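Local coordinates for aquaporin AqpM (Methanothermobacter marburgensis str. Marburg, PDB 2F2B), which forms a tetrameric membrane channel that lets water pass in either direction under osmotic drive and also gives a transient rise in glycerol flux, at residues 98-101 with 102-106; 64-67 with 68-72. One frame throughout, in Å; residues are numbered along the deposited sequence.

Contact 1. Residues 98-101 with 102-106; sequences REVV and PYIIA
Ile-104 lies alongside Val-100, one helical turn further on, the two side chains pointing the same way. From CB outward, each atom of Ile-104 that leads to its tip stays close to that turn. Ile-104 CB rests 3.6 Å from Val-100 O, and Ile-104 CG1 comes nearer, at 3.2 Å from the same oxygen, because it stands beside its own backbone N (chi1 -66°). The extended chi2 then carries Ile-104 CD1 on to meet Val-100 CG1 at 3.8 Å. Val-100 and Ile-104 face helix 83-91, the valine against Trp-90 and the isoleucine against Pro-83 and Ile-87. This is the opening turn of membrane-spanning helix 100-122, with Pro-102 as its third residue, a place where a proline, having no N-H to offer, costs the helix no bond. Pro-102 CD packs 3.3 Å from Glu-99 O, the oxygen that accepts the hydrogen bond of Tyr-103 N at 3.1 Å, with the donor tilted 27° from the carbonyl plane. Ile-104 N and Ile-105 N bond in turn to Val-100 O and Val-101 O. On the surface Val-101 and Ile-105 meet at an angle, Val-101 CG1 to Ile-105 CD1 3.7 Å. Tyr-103 turns inward instead: its hydroxyl is hydrogen-bonded to Ser-77 O and Arg-7, and Glu-99 makes a salt bridge to that same arginine.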
loop_
_atom_site.group_PDB
_atom_site.type_symbol
_atom_site.label_atom_id
_atom_site.label_comp_id
_atom_site.label_asym_id
_atom_site.label_seq_id
_atom_site.Cartn_x
_atom_site.Cartn_y
_atom_site.Cartn_z
ATOM N N ARG A 98 -7.131 -27.871 -24.823
ATOM C CA ARG A 98 -8.272 -27.543 -25.670
ATOM C C ARG A 98 -8.906 -26.189 -25.350
ATOM O O ARG A 98 -9.667 -25.655 -26.159
ATOM C CB ARG A 98 -9.340 -28.637 -25.567
ATOM C CG ARG A 98 -9.857 -28.866 -24.161
ATOM C CD ARG A 98 -10.971 -29.900 -24.143
ATOM N NE ARG A 98 -11.451 -30.151 -22.788
ATOM C CZ ARG A 98 -10.790 -30.857 -21.877
ATOM N NH1 ARG A 98 -9.614 -31.396 -22.171
ATOM N NH2 ARG A 98 -11.302 -31.017 -20.666
ATOM N N GLU A 99 -8.598 -25.631 -24.182
ATOM C CA GLU A 99 -9.166 -24.341 -23.796
ATOM C C GLU A 99 -8.151 -23.199 -23.827
ATOM O O GLU A 99 -8.495 -22.052 -23.550
ATOM C CB GLU A 99 -9.781 -24.427 -22.396
ATOM C CG GLU A 99 -10.761 -25.576 -22.219
ATOM C CD GLU A 99 -11.527 -25.501 -20.913
ATOM O OE1 GLU A 99 -10.941 -25.064 -19.899
ATOM O OE2 GLU A 99 -12.713 -25.893 -20.897
ATOM N N VAL A 100 -6.904 -23.512 -24.166
ATOM C CA VAL A 100 -5.859 -22.494 -24.222
ATOM C C VAL A 100 -6.157 -21.399 -25.247
ATOM O O VAL A 100 -6.142 -20.211 -24.916
ATOM C CB VAL A 100 -4.481 -23.127 -24.535
ATOM C CG1 VAL A 100 -3.464 -22.038 -24.876
ATOM C CG2 VAL A 100 -4.005 -23.932 -23.338
ATOM N N VAL A 101 -6.430 -21.786 -26.490
ATOM C CA VAL A 101 -6.717 -20.792 -27.519
ATOM C C VAL A 101 -7.970 -19.970 -27.201
ATOM O O VAL A 101 -7.975 -18.752 -27.373
ATOM C CB VAL A 101 -6.846 -21.445 -28.914
ATOM C CG1 VAL A 101 -7.263 -20.407 -29.944
ATOM C CG2 VAL A 101 -5.508 -22.062 -29.312
ATOM N N PRO A 102 -9.054 -20.623 -26.747
ATOM C CA PRO A 102 -10.272 -19.874 -26.420
ATOM C C PRO A 102 -9.993 -18.795 -25.367
ATOM O O PRO A 102 -10.435 -17.654 -25.504
ATOM C CB PRO A 102 -11.210 -20.958 -25.903
ATOM C CG PRO A 102 -10.835 -22.134 -26.751
ATOM C CD PRO A 102 -9.319 -22.075 -26.751
ATOM N N TYR A 103 -9.258 -19.159 -24.320
ATOM C CA TYR A 103 -8.928 -18.195 -23.269
ATOM C C TYR A 103 -8.059 -17.056 -23.792
ATOM O O TYR A 103 -8.320 -15.889 -23.499
ATOM C CB TYR A 103 -8.199 -18.877 -22.106
ATOM C CG TYR A 103 -9.091 -19.301 -20.961
ATOM C CD1 TYR A 103 -8.651 -19.194 -19.642
ATOM C CD2 TYR A 103 -10.361 -19.835 -21.191
ATOM C CE1 TYR A 103 -9.447 -19.608 -18.579
ATOM C CE2 TYR A 103 -11.166 -20.252 -20.135
ATOM C CZ TYR A 103 -10.703 -20.137 -18.832
ATOM O OH TYR A 103 -11.482 -20.560 -17.783
ATOM N N ILE A 104 -7.028 -17.386 -24.566
ATOM C CA ILE A 104 -6.137 -16.357 -25.093
ATOM C C ILE A 104 -6.870 -15.375 -26.003
ATOM O O ILE A 104 -6.631 -14.168 -25.942
ATOM C CB ILE A 104 -4.931 -16.986 -25.839
ATOM C CG1 ILE A 104 -4.060 -17.755 -24.839
ATOM C CG2 ILE A 104 -4.110 -15.900 -26.535
ATOM C CD1 ILE A 104 -2.799 -18.361 -25.438
ATOM N N ILE A 105 -7.766 -15.880 -26.846
ATOM C CA ILE A 105 -8.513 -14.991 -27.729
ATOM C C ILE A 105 -9.365 -14.036 -26.897
ATOM O O ILE A 105 -9.417 -12.837 -27.173
ATOM C CB ILE A 105 -9.420 -15.786 -28.699
ATOM C CG1 ILE A 105 -8.547 -16.526 -29.717
ATOM C CG2 ILE A 105 -10.389 -14.843 -29.411
ATOM C CD1 ILE A 105 -9.330 -17.378 -30.703
ATOM N N ALA A 106 -10.020 -14.566 -25.867
ATOM C CA ALA A 106 -10.858 -13.746 -24.999
ATOM C C ALA A 106 -10.020 -12.671 -24.313
ATOM O O ALA A 106 -10.464 -11.534 -24.162
ATOM C CB ALA A 106 -11.546 -14.620 -23.947
#

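Contact 2. Residues 64-67 with 68-72; sequences FAIA and ASIYA
Ile-66 and Ile-70 stand side by side and point the same way, so the branch of one meets the tip of the other: Ile-66 CG2 lies 3.8 Å from Ile-70 CD1. A chi1 of -73° leaves Ile-66 CG2 opposite the backbone N, facing the next turn. Both isoleucines pack on helix 175-194, against Val-183 and Ile-179. The side chain of Ser-69 points to a different side, against Ile-17 of helix 4-33, and its hydroxyl folds back on its own helix. At chi1 -67° Ser-69 OG stands beside the backbone N and donates to Ala-65 O at 2.9 Å. Ser-69 N reaches that same Ala-65 O at 3.0 Å from the opposite face of the carbonyl plane, so the oxygen accepts two bonds, and the OG one gives the buried hydroxyl a partner within its own helix. Tyr-71 brings CD2 to 3.0 Å from Ala-67 O, which lies oblique to the ring, while the hydroxyl bonds to Gly-173 O and Ile-177 N. Small residues and a serine bonded back to the i-4 carbonyl are characteristic of closely packed transmembrane helices: here Ala-65 and Ser-69 meet helix 4-33 inside the subunit, while Ala-68 and Tyr-71 pack on Thr-160 and Ile-164 of a neighbouring subunit, at the aquaporin tetramer interface.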
loop_
_atom_site.group_PDB
_atom_site.type_symbol
_atom_site.label_atom_id
_atom_site.label_comp_id
_atom_site.label_asym_id
_atom_site.label_seq_id
_atom_site.Cartn_x
_atom_site.Cartn_y
_atom_site.Cartn_z
ATOM N N PHE A 64 -4.307 -3.676 -7.630
ATOM C CA PHE A 64 -5.619 -3.663 -6.995
ATOM C C PHE A 64 -6.696 -4.106 -7.985
ATOM O O PHE A 64 -7.663 -4.771 -7.603
ATOM C CB PHE A 64 -5.950 -2.267 -6.441
ATOM C CG PHE A 64 -5.037 -1.809 -5.324
ATOM C CD1 PHE A 64 -4.447 -2.725 -4.451
ATOM C CD2 PHE A 64 -4.817 -0.451 -5.112
ATOM C CE1 PHE A 64 -3.653 -2.287 -3.380
ATOM C CE2 PHE A 64 -4.030 -0.002 -4.052
ATOM C CZ PHE A 64 -3.444 -0.923 -3.181
ATOM N N ALA A 65 -6.531 -3.752 -9.257
ATOM C CA ALA A 65 -7.506 -4.151 -10.267
ATOM C C ALA A 65 -7.410 -5.663 -10.491
ATOM O O ALA A 65 -8.424 -6.336 -10.700
ATOM C CB ALA A 65 -7.258 -3.398 -11.575
ATOM N N ILE A 66 -6.190 -6.193 -10.441
ATOM C CA ILE A 66 -5.975 -7.632 -10.619
ATOM C C ILE A 66 -6.575 -8.398 -9.438
ATOM O O ILE A 66 -7.255 -9.414 -9.624
ATOM C CB ILE A 66 -4.459 -7.953 -10.752
ATOM C CG1 ILE A 66 -3.960 -7.489 -12.125
ATOM C CG2 ILE A 66 -4.209 -9.458 -10.571
ATOM C CD1 ILE A 66 -2.450 -7.421 -12.260
ATOM N N ALA A 67 -6.333 -7.910 -8.224
ATOM C CA ALA A 67 -6.877 -8.555 -7.031
ATOM C C ALA A 67 -8.401 -8.550 -7.109
ATOM O O ALA A 67 -9.049 -9.585 -6.911
ATOM C CB ALA A 67 -6.411 -7.820 -5.767
ATOM N N ALA A 68 -8.974 -7.390 -7.416
ATOM C CA ALA A 68 -10.428 -7.270 -7.529
ATOM C C ALA A 68 -10.970 -8.283 -8.540
ATOM O O ALA A 68 -11.962 -8.977 -8.279
ATOM C CB ALA A 68 -10.802 -5.855 -7.953
ATOM N N SER A 69 -10.309 -8.374 -9.689
ATOM C CA SER A 69 -10.727 -9.300 -10.740
ATOM C C SER A 69 -10.678 -10.762 -10.297
ATOM O O SER A 69 -11.584 -11.539 -10.599
ATOM C CB SER A 69 -9.860 -9.107 -11.990
ATOM O OG SER A 69 -10.101 -7.838 -12.585
ATOM N N ILE A 70 -9.619 -11.137 -9.588
ATOM C CA ILE A 70 -9.486 -12.509 -9.119
ATOM C C ILE A 70 -10.573 -12.866 -8.100
ATOM O O ILE A 70 -11.126 -13.970 -8.132
ATOM C CB ILE A 70 -8.081 -12.753 -8.519
ATOM C CG1 ILE A 70 -7.032 -12.666 -9.638
ATOM C CG2 ILE A 70 -8.026 -14.121 -7.835
ATOM C CD1 ILE A 70 -5.590 -12.757 -9.155
ATOM N N TYR A 71 -10.897 -11.943 -7.200
ATOM C CA TYR A 71 -11.941 -12.228 -6.218
ATOM C C TYR A 71 -13.313 -12.267 -6.880
ATOM O O TYR A 71 -14.197 -13.010 -6.452
ATOM C CB TYR A 71 -11.907 -11.193 -5.088
ATOM C CG TYR A 71 -10.755 -11.427 -4.135
ATOM C CD1 TYR A 71 -10.732 -12.547 -3.298
ATOM C CD2 TYR A 71 -9.653 -10.573 -4.118
ATOM C CE1 TYR A 71 -9.635 -12.810 -2.471
ATOM C CE2 TYR A 71 -8.556 -10.828 -3.308
ATOM C CZ TYR A 71 -8.547 -11.947 -2.488
ATOM O OH TYR A 71 -7.444 -12.221 -1.715
ATOM N N ALA A 72 -13.486 -11.494 -7.942
ATOM C CA ALA A 72 -14.768 -11.462 -8.641
ATOM C C ALA A 72 -14.935 -12.584 -9.663
ATOM O O ALA A 72 -16.026 -13.140 -9.805
ATOM C CB ALA A 72 -14.945 -10.109 -9.341
#

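Along the chain contact 2 closes before contact 1 opens. It occupies the later part of helix 52-73, whereas contact 1 covers the residues leading into helix 100-122 and its first turns; the stretch between them carries the first NPA motif and the short helix 83-91. Their centres are 20 Å apart and their nearest atoms about 12 Å, so they do not touch, but helix 4-33 packs against both. Contact 2 is buried and adjoins a neighbouring subunit, while contact 1 is at the surface. The two thus flank the first pore-forming loop in sequence, one toward the tetramer interface and the other on a surface that no other subunit touches, at the predicted cytoplasmic end.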